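Local coordinates for protein probable fumarate reductase Ifc3 (Shewanella frigidimarina, PDB 1QO8) that reduces fumarate to succinate, essentially in one direction, using one FAD and four covalently bound c-type hemes per subunit, at residues Phe390-Thr395 against Phe475-Met480; Asp462-Val467 against Pro481-Gln486. One frame throughout, in Å; residues are numbered along the deposited sequence.

Interaction 1: residues Phe390-Thr395 against Phe475-Met480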
ATOM      1  N   PHE A 390     -16.099  29.831  -2.164  1.00 39.32           N
ATOM      2  CA  PHE A 390     -16.176  28.757  -3.147  1.00 42.33           C
ATOM      3  C   PHE A 390     -16.926  27.657  -2.417  1.00 40.81           C
ATOM      4  O   PHE A 390     -17.283  26.678  -2.965  1.00 42.30           O
ATOM      5  CB  PHE A 390     -14.844  28.147  -3.621  1.00 39.60           C
ATOM      6  CG  PHE A 390     -13.808  28.010  -2.514  1.00 39.25           C
ATOM      7  CD1 PHE A 390     -13.034  29.067  -2.153  1.00 38.00           C
ATOM      8  CD2 PHE A 390     -13.601  26.805  -1.857  1.00 40.02           C
ATOM      9  CE1 PHE A 390     -12.104  28.929  -1.113  1.00 39.58           C
ATOM     10  CE2 PHE A 390     -12.723  26.634  -0.777  1.00 39.83           C
ATOM     11  CZ  PHE A 390     -11.938  27.721  -0.460  1.00 39.07           C
ATOM     12  N   ILE A 391     -17.375  27.865  -1.193  1.00 41.54           N
ATOM     13  CA  ILE A 391     -18.037  26.798  -0.441  1.00 40.35           C
ATOM     14  C   ILE A 391     -18.457  27.421   0.900  1.00 41.17           C
ATOM     15  O   ILE A 391     -17.945  28.483   1.256  1.00 41.79           O
ATOM     16  CB  ILE A 391     -17.223  25.517  -0.244  1.00 40.16           C
ATOM     17  CG1 ILE A 391     -18.205  24.451   0.259  1.00 44.19           C
ATOM     18  CG2 ILE A 391     -16.012  25.606   0.682  1.00 37.02           C
ATOM     19  CD1 ILE A 391     -17.764  23.002   0.032  1.00 44.78           C
ATOM     20  N   SER A 392     -19.490  26.854   1.508  1.00 39.88           N
ATOM     21  CA  SER A 392     -19.799  27.298   2.849  1.00 41.50           C
ATOM     22  C   SER A 392     -18.641  27.016   3.833  1.00 37.61           C
ATOM     23  O   SER A 392     -18.198  25.867   3.872  1.00 36.20           O
ATOM     24  CB  SER A 392     -21.019  26.572   3.363  1.00 42.77           C
ATOM     25  OG  SER A 392     -21.262  26.820   4.756  1.00 43.60           O
ATOM     26  N   GLU A 393     -18.403  27.978   4.720  1.00 38.25           N
ATOM     27  CA  GLU A 393     -17.273  27.796   5.673  1.00 37.31           C
ATOM     28  C   GLU A 393     -17.667  26.826   6.747  1.00 40.60           C
ATOM     29  O   GLU A 393     -16.831  26.338   7.514  1.00 40.14           O
ATOM     30  CB  GLU A 393     -16.887  29.131   6.201  1.00 36.54           C
ATOM     31  CG  GLU A 393     -16.243  30.055   5.170  1.00 38.38           C
ATOM     32  CD  GLU A 393     -17.280  30.849   4.356  1.00 43.09           C
ATOM     33  OE1 GLU A 393     -18.496  30.562   4.513  1.00 40.04           O
ATOM     34  OE2 GLU A 393     -16.838  31.748   3.613  1.00 40.24           O
ATOM     35  N   LEU A 394     -18.989  26.578   6.917  1.00 40.58           N
ATOM     36  CA  LEU A 394     -19.404  25.511   7.829  1.00 41.50           C
ATOM     37  C   LEU A 394     -19.641  24.157   7.168  1.00 42.61           C
ATOM     38  O   LEU A 394     -20.225  23.346   7.901  1.00 44.64           O
ATOM     39  CB  LEU A 394     -20.699  25.961   8.563  1.00 41.48           C
ATOM     40  CG  LEU A 394     -20.664  27.375   9.122  1.00 44.38           C
ATOM     41  CD1 LEU A 394     -21.983  27.724   9.843  1.00 41.15           C
ATOM     42  CD2 LEU A 394     -19.466  27.655  10.067  1.00 44.27           C
ATOM     43  N   THR A 395     -19.152  23.787   5.974  1.00 44.37           N
ATOM     44  CA  THR A 395     -19.246  22.426   5.549  1.00 45.99           C
ATOM     45  C   THR A 395     -18.458  21.454   6.460  1.00 45.70           C
ATOM     46  O   THR A 395     -17.764  21.864   7.381  1.00 44.93           O
ATOM     47  CB  THR A 395     -18.570  22.107   4.208  1.00 52.07           C
ATOM     48  OG1 THR A 395     -17.742  23.167   3.720  1.00 59.76           O
ATOM     49  CG2 THR A 395     -19.419  21.424   3.228  1.00 48.89           C
ATOM     50  N   PHE A 475     -23.768  30.212  -1.062  1.00 44.29           N
ATOM     51  CA  PHE A 475     -23.364  28.913  -0.607  1.00 44.66           C
ATOM     52  C   PHE A 475     -24.155  28.317   0.527  1.00 44.74           C
ATOM     53  O   PHE A 475     -23.803  27.171   0.914  1.00 45.32           O
ATOM     54  CB  PHE A 475     -21.827  28.841  -0.224  1.00 43.59           C
ATOM     55  CG  PHE A 475     -20.982  29.125  -1.440  1.00 43.82           C
ATOM     56  CD1 PHE A 475     -20.850  28.140  -2.419  1.00 43.42           C
ATOM     57  CD2 PHE A 475     -20.453  30.355  -1.674  1.00 40.23           C
ATOM     58  CE1 PHE A 475     -20.122  28.380  -3.582  1.00 43.93           C
ATOM     59  CE2 PHE A 475     -19.711  30.616  -2.806  1.00 44.84           C
ATOM     60  CZ  PHE A 475     -19.580  29.638  -3.813  1.00 43.66           C
ATOM     61  N   GLY A 476     -25.201  28.969   1.060  1.00 45.52           N
ATOM     62  CA  GLY A 476     -26.006  28.208   2.032  1.00 43.71           C
ATOM     63  C   GLY A 476     -25.436  28.264   3.432  1.00 47.78           C
ATOM     64  O   GLY A 476     -25.924  27.491   4.272  1.00 49.15           O
ATOM     65  N   ARG A 477     -24.367  29.052   3.734  1.00 48.70           N
ATOM     66  CA  ARG A 477     -23.930  28.962   5.170  1.00 46.27           C
ATOM     67  C   ARG A 477     -25.126  29.273   6.063  1.00 45.25           C
ATOM     68  O   ARG A 477     -25.635  30.379   5.845  1.00 42.90           O
ATOM     69  CB  ARG A 477     -22.899  30.090   5.311  1.00 44.31           C
ATOM     70  CG  ARG A 477     -22.278  30.095   6.722  1.00 43.28           C
ATOM     71  CD  ARG A 477     -21.191  31.226   6.675  1.00 40.43           C
ATOM     72  NE  ARG A 477     -20.656  31.206   8.055  1.00 40.56           N
ATOM     73  CZ  ARG A 477     -19.416  31.529   8.427  1.00 41.70           C
ATOM     74  NH1 ARG A 477     -18.534  31.986   7.512  1.00 37.74           N
ATOM     75  NH2 ARG A 477     -19.136  31.400   9.729  1.00 39.53           N
ATOM     76  N   ALA A 478     -25.560  28.526   7.035  1.00 46.62           N
ATOM     77  CA  ALA A 478     -26.719  28.779   7.858  1.00 49.40           C
ATOM     78  C   ALA A 478     -26.551  29.846   8.947  1.00 51.44           C
ATOM     79  O   ALA A 478     -27.532  30.420   9.487  1.00 51.26           O
ATOM     80  CB  ALA A 478     -27.090  27.453   8.586  1.00 48.89           C
ATOM     81  N   ASP A 479     -25.290  30.068   9.347  1.00 48.37           N
ATOM     82  CA  ASP A 479     -25.064  30.934  10.519  1.00 47.50           C
ATOM     83  C   ASP A 479     -23.917  31.849  10.169  1.00 47.21           C
ATOM     84  O   ASP A 479     -22.745  31.438   9.942  1.00 43.53           O
ATOM     85  CB  ASP A 479     -24.887  30.091  11.791  1.00 48.00           C
ATOM     86  CG  ASP A 479     -24.162  30.963  12.842  1.00 50.93           C
ATOM     87  OD1 ASP A 479     -24.504  32.161  13.067  1.00 48.52           O
ATOM     88  OD2 ASP A 479     -23.205  30.455  13.481  1.00 50.90           O
ATOM     89  N   MET A 480     -24.229  33.154  10.063  1.00 43.34           N
ATOM     90  CA  MET A 480     -23.322  34.217   9.738  1.00 44.87           C
ATOM     91  C   MET A 480     -23.209  35.304  10.810  1.00 45.64           C
ATOM     92  O   MET A 480     -23.837  36.350  10.848  1.00 46.38           O
ATOM     93  CB  MET A 480     -23.585  34.773   8.340  1.00 47.46           C
ATOM     94  CG  MET A 480     -23.812  33.601   7.297  1.00 46.87           C
ATOM     95  SD  MET A 480     -24.274  34.441   5.779  1.00 49.56           S
ATOM     96  CE  MET A 480     -26.053  34.024   5.955  1.00 54.60           C
TER
HETATM   97  O   HOH W   1     -21.562  24.991   0.455  1.00 62.38           O
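S392 and R477 bring two irregular loops together, their CA atoms 5.0 Å apart, with 390-394 and 475-479 running in roughly the same direction, 27° apart. The ring of F475 lies on the backbone of the other loop: over one face sit I391 N, above the ring centre, and F390 C, nearer the rim. The ring's CE1 comes 3.4 Å from F390 O. A water bridges the two loops beside it, accepting from S392 N and donating to F475 O. In S392 the OG stands anti to the backbone N (chi1 171°), which sets it 3.4 Å from R477 CA while it accepts from L394 N in an ST turn. The type I beta turn from S392 to T395 is reinforced by T395 OG1, which bonds S392 O at 2.7 Å alongside the T395 N bond to the same oxygen. R477 reaches inward fully extended from CG to NE and crosses the side chains of both E393 and L394 at about a right angle. Its NH1 forms a salt bridge to E393 OE1 (3.3 Å), in which the hydrogen bond is weak and bent, the carboxylate and guanidinium planes 40° apart; R389 is the stronger partner of that carboxylate. NE turns back to D479 O at 2.8 Å, while L394 CD2 packs against NH2. A leucine in place of R477 would probably leave D479 O without its side-chain donor and cost E393 its second positive neighbour. Around the contact, A380 O accepts from R477 NH1 and M382 N donates to E393 OE2, tying the buried ion pair to strand 381-383 and the residue before it. F390 and I391 pack on A403 of helix 397-405, and R477 touches Y463 of helix 453-469.

Interaction 2: residues Asp462-Val467 against Pro481-Gln486; sequences DYNGYV and PLNMTQ
The side-chain amide of N464 is bonded at both ends to the backbone of M484: OD1 accepts from M484 N at 2.9 Å, nearly straight at 165°, and ND2 donates to M484 O at 3.0 Å. The amide thus uses both its polar groups on one residue, and fixes the irregular loop 481-486 against helix 453-469 in a helix-to-loop packing within the FAD-binding family region. The two bonds differ: M484 N is tilted 28° from the carbonyl plane of N464, whereas ND2 sits well above that of M484. With N464 CG anti to its carbonyl carbon (chi1 -67°), the amide reaches the loop backbone and OD1 also meets N483 CB. One helical turn on from Y463, V467 lays CG1 against L482 O and N483 CA. The ring of Y463 presents its edge to the same carbonyl, CE2 approaching L482 O in the ring plane. Beyond the loop, D417 accepts from the backbone N of T485 and Q486, and L482 packs on helix 418-423. A water closes the Y463 side, accepting from Y463 OH and donating to L482 O, both at 2.6 Å.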
ATOM      1  N   ASP A 462     -21.091  41.351  -0.914  1.00 45.84           N
ATOM      2  CA  ASP A 462     -22.106  40.272  -0.920  1.00 44.42           C
ATOM      3  C   ASP A 462     -22.180  39.706   0.466  1.00 45.65           C
ATOM      4  O   ASP A 462     -23.279  39.461   0.932  1.00 44.26           O
ATOM      5  CB  ASP A 462     -21.700  39.126  -1.851  1.00 48.74           C
ATOM      6  CG  ASP A 462     -21.801  39.494  -3.325  1.00 52.01           C
ATOM      7  OD1 ASP A 462     -22.340  40.607  -3.572  1.00 50.93           O
ATOM      8  OD2 ASP A 462     -21.342  38.674  -4.159  1.00 52.46           O
ATOM      9  N   TYR A 463     -20.984  39.302   1.049  1.00 41.49           N
ATOM     10  CA  TYR A 463     -21.189  38.530   2.298  1.00 38.42           C
ATOM     11  C   TYR A 463     -21.793  39.457   3.372  1.00 36.50           C
ATOM     12  O   TYR A 463     -22.524  38.938   4.207  1.00 36.31           O
ATOM     13  CB  TYR A 463     -19.816  38.017   2.799  1.00 35.32           C
ATOM     14  CG  TYR A 463     -19.963  37.102   3.985  1.00 32.54           C
ATOM     15  CD1 TYR A 463     -20.221  35.762   3.817  1.00 34.30           C
ATOM     16  CD2 TYR A 463     -19.825  37.562   5.253  1.00 35.52           C
ATOM     17  CE1 TYR A 463     -20.395  34.846   4.847  1.00 34.86           C
ATOM     18  CE2 TYR A 463     -19.945  36.687   6.357  1.00 33.26           C
ATOM     19  CZ  TYR A 463     -20.243  35.401   6.134  1.00 33.78           C
ATOM     20  OH  TYR A 463     -20.314  34.574   7.238  1.00 34.97           O
ATOM     21  N   ASN A 464     -21.414  40.722   3.495  1.00 38.49           N
ATOM     22  CA  ASN A 464     -22.077  41.594   4.479  1.00 43.67           C
ATOM     23  C   ASN A 464     -23.602  41.670   4.268  1.00 46.72           C
ATOM     24  O   ASN A 464     -24.384  41.646   5.229  1.00 45.19           O
ATOM     25  CB  ASN A 464     -21.491  43.031   4.430  1.00 45.05           C
ATOM     26  CG  ASN A 464     -20.019  43.011   4.928  1.00 45.60           C
ATOM     27  OD1 ASN A 464     -19.602  42.042   5.594  1.00 45.40           O
ATOM     28  ND2 ASN A 464     -19.229  44.035   4.588  1.00 43.30           N
ATOM     29  N   GLY A 465     -24.057  41.602   3.008  1.00 48.26           N
ATOM     30  CA  GLY A 465     -25.500  41.552   2.713  1.00 47.20           C
ATOM     31  C   GLY A 465     -26.030  40.199   3.141  1.00 49.41           C
ATOM     32  O   GLY A 465     -27.178  40.141   3.579  1.00 49.28           O
ATOM     33  N   TYR A 466     -25.239  39.100   3.048  1.00 48.32           N
ATOM     34  CA  TYR A 466     -25.725  37.835   3.571  1.00 46.73           C
ATOM     35  C   TYR A 466     -25.787  37.922   5.087  1.00 46.61           C
ATOM     36  O   TYR A 466     -26.590  37.179   5.675  1.00 43.46           O
ATOM     37  CB  TYR A 466     -24.965  36.563   3.158  1.00 44.34           C
ATOM     38  CG  TYR A 466     -24.681  36.445   1.673  1.00 47.87           C
ATOM     39  CD1 TYR A 466     -25.662  36.947   0.772  1.00 48.60           C
ATOM     40  CD2 TYR A 466     -23.515  35.887   1.150  1.00 47.66           C
ATOM     41  CE1 TYR A 466     -25.458  36.922  -0.579  1.00 47.98           C
ATOM     42  CE2 TYR A 466     -23.289  35.831  -0.211  1.00 48.88           C
ATOM     43  CZ  TYR A 466     -24.289  36.348  -1.065  1.00 50.78           C
ATOM     44  OH  TYR A 466     -24.090  36.336  -2.423  1.00 45.71           O
ATOM     45  N   VAL A 467     -24.938  38.803   5.722  1.00 46.51           N
ATOM     46  CA  VAL A 467     -25.167  38.728   7.175  1.00 44.95           C
ATOM     47  C   VAL A 467     -26.419  39.619   7.484  1.00 45.61           C
ATOM     48  O   VAL A 467     -27.103  39.220   8.409  1.00 43.57           O
ATOM     49  CB  VAL A 467     -24.003  38.811   8.097  1.00 45.72           C
ATOM     50  CG1 VAL A 467     -22.560  38.716   7.471  1.00 44.87           C
ATOM     51  CG2 VAL A 467     -24.066  39.828   9.207  1.00 42.75           C
ATOM     52  N   PRO A 481     -22.200  35.141  11.724  1.00 45.90           N
ATOM     53  CA  PRO A 481     -22.305  35.864  12.986  1.00 44.31           C
ATOM     54  C   PRO A 481     -21.600  37.165  12.819  1.00 43.67           C
ATOM     55  O   PRO A 481     -21.810  37.983  13.705  1.00 45.75           O
ATOM     56  CB  PRO A 481     -21.827  35.038  14.127  1.00 43.75           C
ATOM     57  CG  PRO A 481     -21.361  33.762  13.466  1.00 47.25           C
ATOM     58  CD  PRO A 481     -21.754  33.709  12.024  1.00 42.41           C
ATOM     59  N   LEU A 482     -20.904  37.504  11.772  1.00 41.25           N
ATOM     60  CA  LEU A 482     -20.144  38.751  11.861  1.00 38.55           C
ATOM     61  C   LEU A 482     -19.968  39.048  10.404  1.00 40.06           C
ATOM     62  O   LEU A 482     -19.692  38.138   9.640  1.00 41.48           O
ATOM     63  CB  LEU A 482     -18.674  38.451  12.410  1.00 43.18           C
ATOM     64  CG  LEU A 482     -18.483  38.137  13.889  1.00 43.30           C
ATOM     65  CD1 LEU A 482     -16.987  37.926  14.369  1.00 43.92           C
ATOM     66  CD2 LEU A 482     -19.041  39.284  14.751  1.00 43.67           C
ATOM     67  N   ASN A 483     -19.952  40.283  10.044  1.00 39.98           N
ATOM     68  CA  ASN A 483     -19.629  40.800   8.755  1.00 42.51           C
ATOM     69  C   ASN A 483     -18.193  41.321   8.833  1.00 41.36           C
ATOM     70  O   ASN A 483     -17.561  41.199   9.881  1.00 42.86           O
ATOM     71  CB  ASN A 483     -20.536  42.066   8.683  1.00 48.33           C
ATOM     72  CG  ASN A 483     -19.997  42.906   9.860  1.00 51.01           C
ATOM     73  OD1 ASN A 483     -19.950  42.429  11.010  1.00 56.71           O
ATOM     74  ND2 ASN A 483     -19.545  44.098   9.856  1.00 51.15           N
ATOM     75  N   MET A 484     -17.759  42.004   7.824  1.00 41.88           N
ATOM     76  CA  MET A 484     -16.421  42.532   7.669  1.00 43.79           C
ATOM     77  C   MET A 484     -16.617  44.020   7.350  1.00 45.38           C
ATOM     78  O   MET A 484     -16.744  44.412   6.183  1.00 45.62           O
ATOM     79  CB  MET A 484     -15.697  41.748   6.557  1.00 40.68           C
ATOM     80  CG  MET A 484     -15.327  40.332   7.043  1.00 43.89           C
ATOM     81  SD  MET A 484     -14.404  39.365   5.806  1.00 42.29           S
ATOM     82  CE  MET A 484     -12.949  40.359   5.720  1.00 42.14           C
ATOM     83  N   THR A 485     -16.668  44.820   8.396  1.00 44.82           N
ATOM     84  CA  THR A 485     -16.843  46.263   8.305  1.00 47.49           C
ATOM     85  C   THR A 485     -15.932  46.967   9.282  1.00 50.29           C
ATOM     86  O   THR A 485     -15.838  48.197   9.137  1.00 51.81           O
ATOM     87  CB  THR A 485     -18.285  46.648   8.782  1.00 46.88           C
ATOM     88  OG1 THR A 485     -18.477  45.995  10.041  1.00 46.37           O
ATOM     89  CG2 THR A 485     -19.365  46.168   7.843  1.00 45.97           C
ATOM     90  N   GLN A 486     -15.264  46.271  10.234  1.00 50.12           N
ATOM     91  CA  GLN A 486     -14.444  47.050  11.180  1.00 47.66           C
ATOM     92  C   GLN A 486     -12.955  46.743  11.060  1.00 51.07           C
ATOM     93  O   GLN A 486     -12.431  45.596  11.086  1.00 46.73           O
ATOM     94  CB  GLN A 486     -14.934  46.709  12.575  1.00 51.27           C
ATOM     95  CG  GLN A 486     -16.399  47.131  12.843  1.00 52.17           C
ATOM     96  CD  GLN A 486     -16.696  46.909  14.315  1.00 53.07           C
ATOM     97  OE1 GLN A 486     -15.731  46.887  15.089  1.00 53.90           O
ATOM     98  NE2 GLN A 486     -17.942  46.722  14.711  1.00 52.32           N
TER
HETATM   99  O   HOH W   2     -19.647  35.588   9.585  1.00 35.04           O

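In the fold
The two contacts share one connection, the run from helix 453-469 to strand 489-505: one part of it, 475-480, meets the loop before helix 397-405 in interaction 1, and the part that follows, 481-486, folds back on the helix in interaction 2. Both are partly buried and lie far from the chain's centre. Interaction 1 is the larger, joins parts distant in sequence and combines an aromatic ring laid on backbone with a buried ion pair whose hydrogen bond is weak; L394 in it lies about 8 Å, side chain to side chain, from E373, which probably binds succinate. Interaction 2 is local, neutral and away from annotated sites. They touch at Y463, whose OH lies 3.2 Å from R477 NH1, and through M480, which packs on Y463, Y466 and V467.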